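Chitin elicitor-binding protein (Oryza sativa subsp. japonica, PDB 5JCD) binds chitin oligosaccharide elicitors through its LysM ectodomain and helps transduce the signal for rice defence responses. Local coordinates at residues G28-V31 / A32-T36. Residues are numbered along the deposited sequence; the frame is centred on the assembly and turned at random.
Sequences GNLV and ARFNT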
loop_
_atom_site.group_PDB
_atom_site.type_symbol
_atom_site.label_atom_id
_atom_site.label_comp_id
_atom_site.label_asym_id
_atom_site.label_seq_id
_atom_site.Cartn_x
_atom_site.Cartn_y
_atom_site.Cartn_z
ATOM N N GLY A 28 8.097 -8.342 -13.501
ATOM C CA GLY A 28 8.565 -7.270 -14.377
ATOM C C GLY A 28 7.523 -6.195 -14.618
ATOM O O GLY A 28 7.831 -5.002 -14.593
ATOM N N ASN A 29 6.280 -6.611 -14.864
ATOM C CA ASN A 29 5.189 -5.655 -15.044
ATOM C C ASN A 29 4.850 -4.842 -13.799
ATOM O O ASN A 29 4.509 -3.654 -13.879
ATOM C CB ASN A 29 3.931 -6.359 -15.517
ATOM C CG ASN A 29 3.958 -6.647 -16.974
ATOM O OD1 ASN A 29 3.731 -7.774 -17.402
ATOM N ND2 ASN A 29 4.245 -5.626 -17.763
ATOM N N LEU A 30 4.912 -5.504 -12.653
ATOM C CA LEU A 30 4.652 -4.855 -11.380
ATOM C C LEU A 30 5.721 -3.795 -11.154
ATOM O O LEU A 30 5.416 -2.660 -10.790
ATOM C CB LEU A 30 4.638 -5.903 -10.252
ATOM C CG LEU A 30 3.389 -6.787 -10.232
ATOM C CD1 LEU A 30 3.460 -7.905 -9.187
ATOM C CD2 LEU A 30 2.210 -5.897 -9.949
ATOM N N VAL A 31 6.972 -4.164 -11.411
ATOM C CA VAL A 31 8.086 -3.223 -11.319
ATOM C C VAL A 31 7.800 -2.001 -12.170
ATOM O O VAL A 31 8.074 -0.875 -11.759
ATOM C CB VAL A 31 9.414 -3.850 -11.766
ATOM C CG1 VAL A 31 10.506 -2.785 -11.854
ATOM C CG2 VAL A 31 9.812 -4.969 -10.826
ATOM N N ALA A 32 7.249 -2.246 -13.357
ATOM C CA ALA A 32 6.884 -1.180 -14.282
ATOM C C ALA A 32 5.671 -0.342 -13.845
ATOM O O ALA A 32 5.738 0.886 -13.841
ATOM C CB ALA A 32 6.652 -1.754 -15.680
ATOM N N ARG A 33 4.572 -0.991 -13.471
ATOM C CA ARG A 33 3.372 -0.255 -13.071
ATOM C C ARG A 33 3.665 0.589 -11.831
ATOM O O ARG A 33 3.198 1.716 -11.691
ATOM C CB ARG A 33 2.213 -1.217 -12.755
ATOM C CG ARG A 33 0.967 -0.567 -12.085
ATOM C CD ARG A 33 -0.107 -1.622 -11.742
ATOM N NE ARG A 33 -0.118 -2.674 -12.751
ATOM C CZ ARG A 33 -0.677 -3.868 -12.602
ATOM N NH1 ARG A 33 -1.290 -4.197 -11.470
ATOM N NH2 ARG A 33 -0.604 -4.747 -13.593
ATOM N N PHE A 34 4.464 0.036 -10.937
ATOM C CA PHE A 34 4.715 0.703 -9.679
ATOM C C PHE A 34 5.915 1.633 -9.746
ATOM O O PHE A 34 5.798 2.809 -9.389
ATOM C CB PHE A 34 4.776 -0.319 -8.529
ATOM C CG PHE A 34 3.417 -0.756 -8.070
ATOM C CD1 PHE A 34 2.745 -0.050 -7.076
ATOM C CD2 PHE A 34 2.777 -1.829 -8.672
ATOM C CE1 PHE A 34 1.467 -0.430 -6.664
ATOM C CE2 PHE A 34 1.488 -2.206 -8.277
ATOM C CZ PHE A 34 0.833 -1.500 -7.273
ATOM N N ASN A 35 7.030 1.120 -10.267
ATOM C CA ASN A 35 8.262 1.894 -10.425
ATOM C C ASN A 35 8.720 2.511 -9.099
ATOM O O ASN A 35 9.216 3.632 -9.057
ATOM C CB ASN A 35 8.103 2.967 -11.511
ATOM C CG ASN A 35 9.438 3.406 -12.091
ATOM O OD1 ASN A 35 10.396 2.626 -12.115
ATOM N ND2 ASN A 35 9.502 4.645 -12.584
ATOM N N THR A 36 8.539 1.767 -8.018
ATOM C CA THR A 36 8.848 2.268 -6.685
ATOM C C THR A 36 10.050 1.567 -6.089
ATOM O O THR A 36 10.568 1.953 -5.044
ATOM C CB THR A 36 7.675 2.014 -5.739
ATOM O OG1 THR A 36 7.381 0.608 -5.704
ATOM C CG2 THR A 36 6.461 2.784 -6.200
#
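L30 reaches both R33 and F34 through a single methyl, CD2, one helical turn along. With CG anti to the carbonyl carbon (chi1 -74°), the leucine side chain runs alongside those of R33 and F34 in the same direction. CD2 lies 4.1 Å from F34 CE2, an apolar contact, and over one face of the R33 guanidinium, offset toward its rim, with NH1 at 4.2 Å. The carbonyl of L30 also serves F34: its O accepts the hydrogen bond from F34 N at 2.9 Å and sits in plane at the edge of the phenyl ring, 3.5 Å from CD2 of F34. L30 and F34 are buried; L30 also packs on V64 and L42, while the F34 ring meets that of Y19 edge-to-face.

A32 and V31 lie on other sides of the helix. CB of A32 lies 3.4 Å from N29 O, and A32 N bonds to G28 O. The V31 side chain leaves the backbone pointing away from 32-36 and packs on L39 and L42 of helix 39-45, but the V31 carbonyl oxygen receives the last bond of the series, from N35 N at 2.7 Å. That bond is bent (135° at the hydrogen), and the donor stands 39° out of the carbonyl plane, just where N35 leaves helical geometry with positive phi.

R33 lies close to P22, a chitin-binding residue, whereas L30 and F34 face the protein interior. Successive i to i+4 bonds run through the short amphipathic helix 27-34, which packs on helix 39-45 between the paired strands 25-26 and 57-58, a βααβ order as in LysM modules.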